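Local atomic coordinates of 3,4-dihydroxybenzoate decarboxylase (Enterobacter cloacae, PDB entry 5NY5), a protein that probably catalyses the decarboxylation of 3,4-dihydroxybenzoate, and in reverse the para-carboxylation of catechols, with prenylated flavin and a metal ion as cofactors. Residues A[148-160]-A[204-217]. Sequence-based numbering, arbitrary orientation.
Sequences FFCLGLVLASDPE and LPVTINMGLDPAIY
Leu153 and Asn209 form one hydrogen-bonded pair in an antiparallel strand pairing at the core of the flavin-binding β-domain of this UbiD-family enzyme, and they illustrate how a side-chain amide can reinforce a sheet. Leu153 N donates to Asn209 O (2.8 Å), and Leu153 O accepts twice from Asn209. The backbone N of Asn209 reaches that oxygen at 2.7 Å on one face of the carbonyl plane, while its side-chain ND2 arrives from the opposite face. The ND2 bond is nearly straight (174°), and the acceptor lies in the amide plane. With CG beside its backbone N (chi1 -52°), the asparagine swings ND2 to the oxygen that this N already uses. ND2 also donates to Thr207 OG1 at 3.2 Å, tilted from the amide plane, and OD1 accepts from Ile258 N, so bonds at both ends of the amide fix its rotation. Thr207 OG1 is itself hydrogen-bonded to Lys256 O. Leu155 sets its CG 3.4 Å from Asn209 ND2, and its N bonds to Thr207 O.

Beyond the paired strands, Leu153 CD2 meets Leu212 CD1 at 3.6 Å and Ile216 CG2, the Ile216 side chain crossing that of Leu153 at about a right angle. Leu212 CD1 also sits over one face of the Tyr217 ring, toward its rim. Selenomethionine Met210 bends at chi3 and lays SE obliquely against Phe149, 3.6 Å from CD1, as a Met-aromatic contact.

Strand 148-157 pairs on its other edge with 165-174, where Val154 packs on His170, a prenylated-FMN ligand in the cofactor-bound enzyme; strand 263-269 pairs with 204-210, and helix 214-219 packs on Leu153 through Ile216.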
ATOM      1  N   PHE A 148     -41.015  24.443   6.483  1.00 55.08           N
ATOM      2  CA  PHE A 148     -40.202  23.896   7.559  1.00 55.04           C
ATOM      3  C   PHE A 148     -39.950  24.941   8.635  1.00 53.46           C
ATOM      4  O   PHE A 148     -39.701  26.111   8.332  1.00 52.89           O
ATOM      5  CB  PHE A 148     -38.846  23.397   7.031  1.00 53.79           C
ATOM      6  CG  PHE A 148     -38.782  21.916   6.797  1.00 54.67           C
ATOM      7  CD1 PHE A 148     -38.554  21.046   7.847  1.00 54.78           C
ATOM      8  CD2 PHE A 148     -38.920  21.395   5.521  1.00 57.17           C
ATOM      9  CE1 PHE A 148     -38.485  19.683   7.635  1.00 55.76           C
ATOM     10  CE2 PHE A 148     -38.852  20.033   5.300  1.00 56.58           C
ATOM     11  CZ  PHE A 148     -38.634  19.176   6.360  1.00 57.30           C
ATOM     12  N   PHE A 149     -40.020  24.508   9.890  1.00 63.14           N
ATOM     13  CA  PHE A 149     -39.409  25.215  11.007  1.00 62.14           C
ATOM     14  C   PHE A 149     -38.116  24.489  11.348  1.00 61.98           C
ATOM     15  O   PHE A 149     -38.125  23.271  11.549  1.00 63.10           O
ATOM     16  CB  PHE A 149     -40.330  25.254  12.230  1.00 62.78           C
ATOM     17  CG  PHE A 149     -41.660  25.900  11.977  1.00 63.25           C
ATOM     18  CD1 PHE A 149     -41.780  27.278  11.944  1.00 62.34           C
ATOM     19  CD2 PHE A 149     -42.797  25.131  11.797  1.00 64.77           C
ATOM     20  CE1 PHE A 149     -43.004  27.874  11.718  1.00 62.96           C
ATOM     21  CE2 PHE A 149     -44.022  25.722  11.570  1.00 65.38           C
ATOM     22  CZ  PHE A 149     -44.126  27.095  11.532  1.00 64.49           C
ATOM     23  N   CYS A 150     -37.009  25.225  11.405  1.00 60.76           N
ATOM     24  CA  CYS A 150     -35.703  24.602  11.545  1.00 60.70           C
ATOM     25  C   CYS A 150     -35.020  24.872  12.876  1.00 60.27           C
ATOM     26  O   CYS A 150     -33.974  24.272  13.143  1.00 60.47           O
ATOM     27  CB  CYS A 150     -34.781  25.055  10.405  1.00 59.94           C
ATOM     28  SG  CYS A 150     -35.374  24.586   8.771  1.00 60.68           S
ATOM     29  N   LEU A 151     -35.570  25.742  13.713  1.00 59.84           N
ATOM     30  CA  LEU A 151     -34.971  26.070  15.003  1.00 59.53           C
ATOM     31  C   LEU A 151     -36.013  25.976  16.109  1.00 60.30           C
ATOM     32  O   LEU A 151     -36.203  26.893  16.911  1.00 59.87           O
ATOM     33  CB  LEU A 151     -34.325  27.453  14.962  1.00 58.19           C
ATOM     34  CG  LEU A 151     -33.091  27.559  14.064  1.00 65.23           C
ATOM     35  CD1 LEU A 151     -32.585  28.990  13.996  1.00 56.41           C
ATOM     36  CD2 LEU A 151     -31.998  26.625  14.558  1.00 58.08           C
ATOM     37  N   GLY A 152     -36.709  24.844  16.161  1.00 61.62           N
ATOM     38  CA  GLY A 152     -37.666  24.601  17.217  1.00 62.65           C
ATOM     39  C   GLY A 152     -37.034  23.949  18.429  1.00 63.33           C
ATOM     40  O   GLY A 152     -36.650  22.776  18.381  1.00 64.28           O
ATOM     41  N   LEU A 153     -36.904  24.703  19.515  1.00 62.99           N
ATOM     42  CA  LEU A 153     -36.397  24.163  20.772  1.00 63.82           C
ATOM     43  C   LEU A 153     -37.535  23.424  21.465  1.00 65.49           C
ATOM     44  O   LEU A 153     -38.493  24.047  21.932  1.00 65.70           O
ATOM     45  CB  LEU A 153     -35.844  25.277  21.654  1.00 62.97           C
ATOM     46  CG  LEU A 153     -35.222  24.821  22.973  1.00 63.84           C
ATOM     47  CD1 LEU A 153     -33.845  24.228  22.740  1.00 63.74           C
ATOM     48  CD2 LEU A 153     -35.152  25.963  23.963  1.00 63.37           C
ATOM     49  N   VAL A 154     -37.435  22.101  21.534  1.00 66.85           N
ATOM     50  CA  VAL A 154     -38.518  21.254  22.022  1.00 68.67           C
ATOM     51  C   VAL A 154     -38.257  20.890  23.475  1.00 69.82           C
ATOM     52  O   VAL A 154     -37.173  20.401  23.818  1.00 70.01           O
ATOM     53  CB  VAL A 154     -38.665  19.991  21.158  1.00 69.74           C
ATOM     54  CG1 VAL A 154     -39.765  19.105  21.711  1.00 71.81           C
ATOM     55  CG2 VAL A 154     -38.960  20.370  19.719  1.00 68.74           C
ATOM     56  N   LEU A 155     -39.249  21.128  24.330  1.00 70.73           N
ATOM     57  CA  LEU A 155     -39.226  20.696  25.719  1.00 72.23           C
ATOM     58  C   LEU A 155     -40.155  19.502  25.887  1.00 74.42           C
ATOM     59  O   LEU A 155     -41.245  19.468  25.308  1.00 74.82           O
ATOM     60  CB  LEU A 155     -39.657  21.824  26.663  1.00 71.97           C
ATOM     61  CG  LEU A 155     -38.988  23.191  26.520  1.00 69.94           C
ATOM     62  CD1 LEU A 155     -39.456  24.139  27.609  1.00 70.19           C
ATOM     63  CD2 LEU A 155     -37.488  23.065  26.555  1.00 69.18           C
ATOM     64  N   ALA A 156     -39.723  18.524  26.680  1.00 76.00           N
ATOM     65  CA  ALA A 156     -40.529  17.334  26.917  1.00 78.35           C
ATOM     66  C   ALA A 156     -40.119  16.712  28.243  1.00 80.09           C
ATOM     67  O   ALA A 156     -39.015  16.943  28.744  1.00 79.50           O
ATOM     68  CB  ALA A 156     -40.385  16.323  25.776  1.00 78.72           C
ATOM     69  N   SER A 157     -41.026  15.915  28.803  1.00 82.41           N
ATOM     70  CA  SER A 157     -40.792  15.252  30.076  1.00 84.47           C
ATOM     71  C   SER A 157     -41.272  13.810  30.001  1.00 86.97           C
ATOM     72  O   SER A 157     -42.175  13.478  29.229  1.00 87.42           O
ATOM     73  CB  SER A 157     -41.496  15.973  31.231  1.00 85.12           C
ATOM     74  OG  SER A 157     -40.889  17.225  31.489  1.00 83.15           O
ATOM     75  N   ASP A 158     -40.651  12.962  30.815  1.00 88.74           N
ATOM     76  CA  ASP A 158     -41.032  11.559  30.893  1.00 91.46           C
ATOM     77  C   ASP A 158     -42.507  11.444  31.263  1.00 93.19           C
ATOM     78  O   ASP A 158     -42.934  12.021  32.274  1.00 93.69           O
ATOM     79  CB  ASP A 158     -40.162  10.842  31.928  1.00 93.26           C
ATOM     80  CG  ASP A 158     -40.297   9.327  31.881  1.00 96.06           C
ATOM     81  OD1 ASP A 158     -41.415   8.811  31.676  1.00 97.57           O
ATOM     82  OD2 ASP A 158     -39.268   8.644  32.067  1.00 96.91           O
ATOM     83  N   PRO A 159     -43.315  10.721  30.482  1.00 94.27           N
ATOM     84  CA  PRO A 159     -44.731  10.553  30.842  1.00 96.21           C
ATOM     85  C   PRO A 159     -44.945   9.745  32.112  1.00 99.29           C
ATOM     86  O   PRO A 159     -46.075   9.713  32.617  1.00101.05           O
ATOM     87  CB  PRO A 159     -45.320   9.836  29.621  1.00 96.74           C
ATOM     88  CG  PRO A 159     -44.157   9.127  29.011  1.00 96.33           C
ATOM     89  CD  PRO A 159     -42.977  10.027  29.227  1.00 93.91           C
ATOM     90  N   GLU A 160     -43.907   9.097  32.639  1.00100.15           N
ATOM     91  CA  GLU A 160     -43.982   8.381  33.906  1.00105.74           C
ATOM     92  C   GLU A 160     -43.340   9.161  35.047  1.00103.20           C
ATOM     93  O   GLU A 160     -43.969   9.364  36.090  1.00104.46           O
ATOM     94  CB  GLU A 160     -43.315   7.006  33.777  1.00105.57           C
ATOM     95  CG  GLU A 160     -43.985   6.076  32.781  1.00108.80           C
ATOM     96  CD  GLU A 160     -43.371   4.689  32.780  1.00113.41           C
ATOM     97  OE1 GLU A 160     -42.322   4.501  33.432  1.00115.58           O
ATOM     98  OE2 GLU A 160     -43.939   3.785  32.132  1.00114.19           O
ATOM     99  N   LEU A 204     -47.818  12.342  23.872  1.00 89.94           N
ATOM    100  CA  LEU A 204     -46.768  12.963  24.670  1.00 88.43           C
ATOM    101  C   LEU A 204     -46.828  14.474  24.499  1.00 86.07           C
ATOM    102  O   LEU A 204     -46.717  14.967  23.363  1.00 84.39           O
ATOM    103  CB  LEU A 204     -45.388  12.440  24.269  1.00 87.57           C
ATOM    104  CG  LEU A 204     -44.232  12.934  25.141  1.00 86.38           C
ATOM    105  CD1 LEU A 204     -44.344  12.373  26.550  1.00 88.56           C
ATOM    106  CD2 LEU A 204     -42.889  12.579  24.524  1.00 85.32           C
ATOM    107  N   PRO A 205     -46.989  15.246  25.574  1.00 85.96           N
ATOM    108  CA  PRO A 205     -47.090  16.706  25.430  1.00 83.92           C
ATOM    109  C   PRO A 205     -45.714  17.326  25.233  1.00 81.48           C
ATOM    110  O   PRO A 205     -44.761  16.999  25.944  1.00 81.54           O
ATOM    111  CB  PRO A 205     -47.722  17.155  26.755  1.00 85.13           C
ATOM    112  CG  PRO A 205     -47.877  15.897  27.602  1.00 87.78           C
ATOM    113  CD  PRO A 205     -47.032  14.836  26.983  1.00 87.81           C
ATOM    114  N   VAL A 206     -45.616  18.230  24.256  1.00 79.48           N
ATOM    115  CA  VAL A 206     -44.372  18.922  23.947  1.00 77.17           C
ATOM    116  C   VAL A 206     -44.669  20.391  23.683  1.00 75.53           C
ATOM    117  O   VAL A 206     -45.785  20.771  23.324  1.00 75.98           O
ATOM    118  CB  VAL A 206     -43.643  18.308  22.729  1.00 76.45           C
ATOM    119  CG1 VAL A 206     -43.169  16.893  23.039  1.00 78.09           C
ATOM    120  CG2 VAL A 206     -44.553  18.318  21.511  1.00 76.52           C
ATOM    121  N   THR A 207     -43.648  21.221  23.874  1.00 73.77           N
ATOM    122  CA  THR A 207     -43.684  22.620  23.476  1.00 72.06           C
ATOM    123  C   THR A 207     -42.532  22.893  22.523  1.00 70.15           C
ATOM    124  O   THR A 207     -41.418  22.398  22.721  1.00 69.86           O
ATOM    125  CB  THR A 207     -43.593  23.565  24.677  1.00 71.85           C
ATOM    126  OG1 THR A 207     -42.277  23.501  25.240  1.00 71.15           O
ATOM    127  CG2 THR A 207     -44.617  23.183  25.733  1.00 73.99           C
ATOM    128  N   ILE A 208     -42.807  23.678  21.491  1.00 69.03           N
ATOM    129  CA  ILE A 208     -41.833  24.009  20.460  1.00 67.36           C
ATOM    130  C   ILE A 208     -41.530  25.493  20.586  1.00 65.86           C
ATOM    131  O   ILE A 208     -42.360  26.339  20.233  1.00 65.70           O
ATOM    132  CB  ILE A 208     -42.353  23.653  19.063  1.00 67.48           C
ATOM    133  CG1 ILE A 208     -42.800  22.192  19.044  1.00 69.28           C
ATOM    134  CG2 ILE A 208     -41.281  23.905  18.023  1.00 65.96           C
ATOM    135  CD1 ILE A 208     -43.875  21.896  18.035  1.00 70.11           C
ATOM    136  N   ASN A 209     -40.343  25.811  21.087  1.00 64.93           N
ATOM    137  CA  ASN A 209     -39.969  27.176  21.428  1.00 63.74           C
ATOM    138  C   ASN A 209     -39.094  27.750  20.323  1.00 62.16           C
ATOM    139  O   ASN A 209     -38.040  27.189  20.008  1.00 61.76           O
ATOM    140  CB  ASN A 209     -39.239  27.208  22.769  1.00 63.93           C
ATOM    141  CG  ASN A 209     -40.008  26.496  23.865  1.00 65.71           C
ATOM    142  OD1 ASN A 209     -40.656  27.131  24.694  1.00 66.24           O
ATOM    143  ND2 ASN A 209     -39.943  25.170  23.872  1.00 66.80           N
HETATM  144  N   MSE A 210     -39.528  28.863  19.740  1.00 61.43           N
HETATM  145  CA  MSE A 210     -38.807  29.479  18.632  1.00 60.11           C
HETATM  146  C   MSE A 210     -38.644  30.983  18.834  1.00 59.22           C
HETATM  147  O   MSE A 210     -39.549  31.653  19.327  1.00 59.69           O
HETATM  148  CB  MSE A 210     -39.528  29.199  17.313  1.00 60.34           C
HETATM  149  CG  MSE A 210     -39.725  27.724  17.017  1.00 61.37           C
HETATM  150 SE   MSE A 210     -40.728  27.392  15.385  1.00 61.91          SE
HETATM  151  CE  MSE A 210     -42.385  28.298  15.861  1.00 62.75           C
ATOM    152  N   GLY A 211     -37.488  31.510  18.438  1.00 61.69           N
ATOM    153  CA  GLY A 211     -37.180  32.913  18.638  1.00 62.19           C
ATOM    154  C   GLY A 211     -36.626  33.163  20.024  1.00 57.39           C
ATOM    155  O   GLY A 211     -37.334  33.669  20.900  1.00 57.96           O
ATOM    156  N   LEU A 212     -35.359  32.816  20.232  1.00 56.96           N
ATOM    157  CA  LEU A 212     -34.782  32.741  21.565  1.00 57.31           C
ATOM    158  C   LEU A 212     -33.506  33.562  21.643  1.00 56.44           C
ATOM    159  O   LEU A 212     -32.951  34.001  20.634  1.00 55.61           O
ATOM    160  CB  LEU A 212     -34.472  31.290  21.949  1.00 58.11           C
ATOM    161  CG  LEU A 212     -35.526  30.257  21.564  1.00 59.00           C
ATOM    162  CD1 LEU A 212     -34.978  28.855  21.753  1.00 59.76           C
ATOM    163  CD2 LEU A 212     -36.782  30.463  22.385  1.00 59.95           C
ATOM    164  N   ASP A 213     -33.059  33.768  22.875  1.00 56.79           N
ATOM    165  CA  ASP A 213     -31.701  34.214  23.124  1.00 56.30           C
ATOM    166  C   ASP A 213     -30.728  33.261  22.431  1.00 56.12           C
ATOM    167  O   ASP A 213     -30.834  32.040  22.611  1.00 56.85           O
ATOM    168  CB  ASP A 213     -31.442  34.243  24.634  1.00 57.06           C
ATOM    169  CG  ASP A 213     -30.130  34.915  25.010  1.00 56.70           C
ATOM    170  OD1 ASP A 213     -29.287  35.160  24.127  1.00 55.94           O
ATOM    171  OD2 ASP A 213     -29.937  35.191  26.212  1.00 57.33           O
ATOM    172  N   PRO A 214     -29.805  33.765  21.610  1.00 55.32           N
ATOM    173  CA  PRO A 214     -28.796  32.874  21.014  1.00 55.35           C
ATOM    174  C   PRO A 214     -28.060  32.031  22.035  1.00 56.21           C
ATOM    175  O   PRO A 214     -27.626  30.918  21.710  1.00 56.70           O
ATOM    176  CB  PRO A 214     -27.858  33.853  20.302  1.00 54.54           C
ATOM    177  CG  PRO A 214     -28.734  34.993  19.942  1.00 54.01           C
ATOM    178  CD  PRO A 214     -29.735  35.127  21.056  1.00 54.52           C
ATOM    179  N   ALA A 215     -27.918  32.520  23.269  1.00 56.55           N
ATOM    180  CA  ALA A 215     -27.299  31.717  24.317  1.00 57.58           C
ATOM    181  C   ALA A 215     -28.072  30.426  24.551  1.00 58.56           C
ATOM    182  O   ALA A 215     -27.477  29.383  24.841  1.00 59.46           O
ATOM    183  CB  ALA A 215     -27.200  32.526  25.609  1.00 57.91           C
ATOM    184  N   ILE A 216     -29.398  30.471  24.421  1.00 58.56           N
ATOM    185  CA  ILE A 216     -30.196  29.265  24.609  1.00 59.63           C
ATOM    186  C   ILE A 216     -29.970  28.293  23.460  1.00 59.63           C
ATOM    187  O   ILE A 216     -29.687  27.109  23.673  1.00 60.68           O
ATOM    188  CB  ILE A 216     -31.684  29.622  24.762  1.00 59.79           C
ATOM    189  CG1 ILE A 216     -31.902  30.482  26.009  1.00 60.10           C
ATOM    190  CG2 ILE A 216     -32.524  28.361  24.822  1.00 60.98           C
ATOM    191  CD1 ILE A 216     -33.357  30.791  26.298  1.00 60.58           C
ATOM    192  N   TYR A 217     -30.093  28.779  22.223  1.00 58.61           N
ATOM    193  CA  TYR A 217     -29.890  27.920  21.060  1.00 58.68           C
ATOM    194  C   TYR A 217     -28.505  27.284  21.073  1.00 59.08           C
ATOM    195  O   TYR A 217     -28.354  26.100  20.754  1.00 59.96           O
ATOM    196  CB  TYR A 217     -30.090  28.725  19.776  1.00 57.55           C
ATOM    197  CG  TYR A 217     -31.515  28.780  19.275  1.00 57.58           C
ATOM    198  CD1 TYR A 217     -32.265  27.623  19.127  1.00 58.56           C
ATOM    199  CD2 TYR A 217     -32.105  29.990  18.942  1.00 56.79           C
ATOM    200  CE1 TYR A 217     -33.564  27.670  18.659  1.00 58.74           C
ATOM    201  CE2 TYR A 217     -33.404  30.047  18.477  1.00 56.99           C
ATOM    202  CZ  TYR A 217     -34.129  28.886  18.338  1.00 57.96           C
ATOM    203  OH  TYR A 217     -35.421  28.944  17.877  1.00 58.31           O
TER